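Local coordinates for protein MgGH51 (Meripilus giganteus, PDB 6ZPV) that hydrolyses terminal alpha-L-arabinofuranosyl linkages as a fungal GH51 alpha-L-arabinofuranosidase, probably releasing arabinose from arabinose-bearing polysaccharides, at residues 364-367 against 368-372; 503-506 against 507-511. All blocks are in the same frame, centred on the assembly; numbering follows the deposited sequence.

Contact 1: residues 364-367 against 368-372; sequences HDFV and TALQA
His364 and Thr368 meet one turn apart on a continuous alpha-helix, whose backbone runs in regular i to i+4 bonds from Thr368 N to His364 O through to Gln371 N to Val367 O. His364 O takes two donors. Thr368 N reaches it at 2.9 Å, and Thr368 OG1 donates to it at 2.7 Å from the opposite face of the carbonyl plane. OG1 lies beside its own backbone N (chi1 -62°), which turns the hydroxyl back to the preceding turn. The same OG1 sits over the centre of the His364 ring, 3.5 Å from NE2. At its edge the ring is held by a hydrogen bond: ND1 donates in the ring plane to Asp365 OD1 at 2.9 Å. Without the imidazole, as with an alanine here, Asp365 OD1 would probably lose this donor and the Thr368 hydroxyl the ring face it packs on. On the buried side Phe366 and Ala369 pack on Ile309 of helix 306-320. Gln371 NE2 bonds to Ile377 O and Phe374 O, past the helix end. Helix 359-373 is the crossover helix of a beta-alpha-beta unit, between strands 345-348 and 378-381, as expected of the (beta/alpha)8 barrel of GH51 enzymes.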
loop_
_atom_site.group_PDB
_atom_site.type_symbol
_atom_site.label_atom_id
_atom_site.label_comp_id
_atom_site.label_asym_id
_atom_site.label_seq_id
_atom_site.Cartn_x
_atom_site.Cartn_y
_atom_site.Cartn_z
ATOM N N HIS A 364 -15.641 -22.568 6.885
ATOM C CA HIS A 364 -15.441 -23.847 7.577
ATOM C C HIS A 364 -14.363 -24.668 6.880
ATOM O O HIS A 364 -13.448 -25.194 7.555
ATOM C CB HIS A 364 -16.745 -24.631 7.620
ATOM C CG HIS A 364 -16.558 -25.988 8.240
ATOM N ND1 HIS A 364 -16.092 -27.082 7.519
ATOM C CD2 HIS A 364 -16.644 -26.382 9.513
ATOM C CE1 HIS A 364 -15.978 -28.128 8.346
ATOM N NE2 HIS A 364 -16.289 -27.732 9.516
ATOM N N ASP A 365 -14.464 -24.799 5.577
ATOM C CA ASP A 365 -13.552 -25.743 4.902
ATOM C C ASP A 365 -12.115 -25.159 4.823
ATOM O O ASP A 365 -11.165 -25.886 5.050
ATOM C CB ASP A 365 -14.087 -26.124 3.520
ATOM C CG ASP A 365 -15.386 -26.928 3.564
ATOM O OD1 ASP A 365 -15.866 -27.263 4.672
ATOM O OD2 ASP A 365 -15.866 -27.281 2.478
ATOM N N PHE A 366 -12.000 -23.859 4.536
ATOM C CA PHE A 366 -10.671 -23.246 4.551
ATOM C C PHE A 366 -10.074 -23.298 5.913
ATOM O O PHE A 366 -8.908 -23.712 6.026
ATOM C CB PHE A 366 -10.707 -21.796 4.019
ATOM C CG PHE A 366 -10.567 -21.622 2.526
ATOM C CD1 PHE A 366 -11.666 -21.771 1.692
ATOM C CD2 PHE A 366 -9.340 -21.359 1.986
ATOM C CE1 PHE A 366 -11.518 -21.646 0.319
ATOM C CE2 PHE A 366 -9.185 -21.239 0.601
ATOM C CZ PHE A 366 -10.273 -21.366 -0.217
ATOM N N VAL A 367 -10.753 -22.835 6.949
ATOM C CA VAL A 367 -10.090 -22.715 8.255
ATOM C C VAL A 367 -9.870 -24.112 8.861
ATOM O O VAL A 367 -8.829 -24.338 9.497
ATOM C CB VAL A 367 -10.854 -21.768 9.203
ATOM C CG1 VAL A 367 -10.221 -21.744 10.580
ATOM C CG2 VAL A 367 -10.892 -20.395 8.595
ATOM N N THR A 368 -10.784 -25.068 8.660
ATOM C CA THR A 368 -10.522 -26.409 9.210
ATOM C C THR A 368 -9.169 -26.920 8.647
ATOM O O THR A 368 -8.313 -27.437 9.383
ATOM C CB THR A 368 -11.677 -27.375 8.918
ATOM O OG1 THR A 368 -12.861 -26.881 9.552
ATOM C CG2 THR A 368 -11.403 -28.765 9.431
ATOM N N ALA A 369 -9.009 -26.805 7.317
ATOM C CA ALA A 369 -7.767 -27.277 6.668
ATOM C C ALA A 369 -6.549 -26.454 7.090
ATOM O O ALA A 369 -5.481 -27.017 7.411
ATOM C CB ALA A 369 -7.931 -27.291 5.184
ATOM N N LEU A 370 -6.671 -25.121 6.995
ATOM C CA LEU A 370 -5.513 -24.272 7.246
ATOM C C LEU A 370 -5.112 -24.277 8.726
ATOM O O LEU A 370 -3.908 -24.278 9.034
ATOM C CB LEU A 370 -5.790 -22.857 6.726
ATOM C CG LEU A 370 -5.490 -22.595 5.253
ATOM C CD1 LEU A 370 -6.214 -23.520 4.274
ATOM C CD2 LEU A 370 -5.768 -21.168 4.905
ATOM N N GLN A 371 -6.094 -24.281 9.637
ATOM C CA GLN A 371 -5.721 -24.324 11.063
ATOM C C GLN A 371 -5.043 -25.666 11.394
ATOM O O GLN A 371 -4.143 -25.680 12.228
ATOM C CB GLN A 371 -6.957 -24.123 11.941
ATOM C CG GLN A 371 -6.612 -23.900 13.420
ATOM C CD GLN A 371 -6.281 -22.463 13.723
ATOM O OE1 GLN A 371 -7.214 -21.673 13.974
ATOM N NE2 GLN A 371 -4.998 -22.098 13.607
ATOM N N ALA A 372 -5.466 -26.757 10.773
ATOM C CA ALA A 372 -4.809 -28.052 11.068
ATOM C C ALA A 372 -3.369 -28.025 10.557
ATOM O O ALA A 372 -2.474 -28.587 11.220
ATOM C CB ALA A 372 -5.567 -29.203 10.410
#

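Contact 2: residues 503-506 against 507-511; sequences VIKS and TSFFA
Ser506 and Phe509 make the tight part of this contact, where strand 503-505 gives way to a helix. Ser506 OG accepts from Phe509 N at 2.8 Å. At chi1 73° OG stands between the backbone N and the carbonyl carbon, within reach of the Phe509 amide. OG also bonds to Leu495 O, so two hydrogen bonds hold the buried hydroxyl. Ser506 O accepts from Phe510 N at 3.1 Å, the first i to i+4 bond of the helix. Phe509 CB lies 3.3 Å from Ser506 O, and Phe510 CD2 comes equally near that oxygen.

Ser506 is therefore the N-cap of helix 507-517, and its side chain accepts from an amide of the first turn, where no i to i+4 partner lies within the helix. The directions of strand 503-505 and helix segment 507-511 differ by 62°, and their axes stay 8.2 Å apart. Thr507 and Ser508 turn to helix 454-469, where Ser508 OG bonds to Glu460.

The Lys505 side is looser. Its side chain runs beside Phe509, pointing the same way, and touches through carbon alone. CG lies over one face of the Phe509 ring, offset toward the rim, in a CH-pi contact 4.3 Å from the ring centroid. CB is closer to the rim, 3.7 Å from Phe509 CD2, and also lies 3.9 Å from Phe510 CZ. Phe509 CD2 in turn sits over a face of the Phe510 ring. Beyond CG the Lys505 chain is extended and its end leads away from the helix. NZ forms a salt bridge with Glu219 of helix 211-219, and the residue remains partly exposed.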
loop_
_atom_site.group_PDB
_atom_site.type_symbol
_atom_site.label_atom_id
_atom_site.label_comp_id
_atom_site.label_asym_id
_atom_site.label_seq_id
_atom_site.Cartn_x
_atom_site.Cartn_y
_atom_site.Cartn_z
ATOM N N VAL A 503 5.934 13.366 -2.552
ATOM C CA VAL A 503 4.939 12.758 -1.671
ATOM C C VAL A 503 4.202 13.879 -0.882
ATOM O O VAL A 503 4.813 14.888 -0.537
ATOM C CB VAL A 503 5.585 11.772 -0.714
ATOM C CG1 VAL A 503 4.704 11.283 0.381
ATOM C CG2 VAL A 503 6.219 10.611 -1.443
ATOM N N ILE A 504 2.926 13.657 -0.639
ATOM C CA ILE A 504 2.046 14.533 0.135
ATOM C C ILE A 504 1.550 13.731 1.334
ATOM O O ILE A 504 0.825 12.725 1.149
ATOM C CB ILE A 504 0.859 15.017 -0.726
ATOM C CG1 ILE A 504 1.325 15.787 -1.953
ATOM C CG2 ILE A 504 -0.021 15.932 0.103
ATOM C CD1 ILE A 504 0.737 15.418 -3.161
ATOM N N LYS A 505 1.878 14.179 2.528
ATOM C CA LYS A 505 1.439 13.537 3.773
ATOM C C LYS A 505 0.161 14.244 4.208
ATOM O O LYS A 505 0.160 15.432 4.498
ATOM C CB LYS A 505 2.540 13.688 4.835
ATOM C CG LYS A 505 3.825 12.960 4.492
ATOM C CD LYS A 505 4.976 13.264 5.311
ATOM C CE LYS A 505 6.238 12.797 4.570
ATOM N NZ LYS A 505 7.447 12.976 5.396
ATOM N N SER A 506 -0.938 13.509 4.266
ATOM C CA SER A 506 -2.266 14.090 4.564
ATOM C C SER A 506 -2.400 14.463 6.051
ATOM O O SER A 506 -1.685 13.977 6.929
ATOM C CB SER A 506 -3.353 13.149 4.180
ATOM O OG SER A 506 -3.462 12.024 5.061
ATOM N N THR A 507 -3.467 15.222 6.329
ATOM C CA THR A 507 -3.891 15.428 7.728
ATOM C C THR A 507 -4.121 14.092 8.469
ATOM O O THR A 507 -3.647 13.914 9.586
ATOM C CB THR A 507 -5.167 16.288 7.752
ATOM O OG1 THR A 507 -6.142 15.614 6.941
ATOM C CG2 THR A 507 -4.948 17.709 7.231
ATOM N N SER A 508 -4.801 13.173 7.781
ATOM C CA SER A 508 -5.056 11.864 8.364
ATOM C C SER A 508 -3.769 11.066 8.594
ATOM O O SER A 508 -3.706 10.340 9.583
ATOM C CB SER A 508 -6.067 11.086 7.496
ATOM O OG SER A 508 -7.337 11.700 7.574
ATOM N N PHE A 509 -2.780 11.216 7.699
ATOM C CA PHE A 509 -1.472 10.591 7.927
ATOM C C PHE A 509 -0.897 11.077 9.242
ATOM O O PHE A 509 -0.394 10.274 10.046
ATOM C CB PHE A 509 -0.521 10.935 6.779
ATOM C CG PHE A 509 0.911 10.532 7.062
ATOM C CD1 PHE A 509 1.363 9.275 6.740
ATOM C CD2 PHE A 509 1.800 11.420 7.671
ATOM C CE1 PHE A 509 2.689 8.936 6.987
ATOM C CE2 PHE A 509 3.130 11.080 7.905
ATOM C CZ PHE A 509 3.543 9.815 7.561
ATOM N N PHE A 510 -0.934 12.394 9.485
ATOM C CA PHE A 510 -0.369 12.904 10.738
ATOM C C PHE A 510 -1.158 12.408 11.943
ATOM O O PHE A 510 -0.527 12.145 12.957
ATOM C CB PHE A 510 -0.243 14.432 10.693
ATOM C CG PHE A 510 0.837 14.910 9.752
ATOM C CD1 PHE A 510 2.157 14.543 9.958
ATOM C CD2 PHE A 510 0.546 15.736 8.676
ATOM C CE1 PHE A 510 3.138 15.011 9.107
ATOM C CE2 PHE A 510 1.513 16.206 7.839
ATOM C CZ PHE A 510 2.799 15.812 8.045
ATOM N N ALA A 511 -2.464 12.277 11.859
ATOM C CA ALA A 511 -3.210 11.680 12.983
ATOM C C ALA A 511 -2.769 10.236 13.214
ATOM O O ALA A 511 -2.566 9.819 14.363
ATOM C CB ALA A 511 -4.710 11.784 12.764
#

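How the contacts relate
From the N terminus the chain reaches contact 1 first, then contact 2. They lie in series and neither nests in nor crosses the other. Neither closes a long loop, because each joins directly consecutive residues. Residues 364-372 belong to helix 359-373, between two strands of the parallel sheet. Residues 503-511 come after the last strand of that sheet, 474-479, and lead from a small three-stranded sheet into helix 507-517. Most strands of the seven-stranded antiparallel sheet follow, from 522-523 onward. Contacts 1 and 2 lie on opposite sides of the chain's centre. The centres of contacts 1 and 2 are about 39 Å apart. The nearest atoms of contacts 1 and 2 are about 31 Å apart.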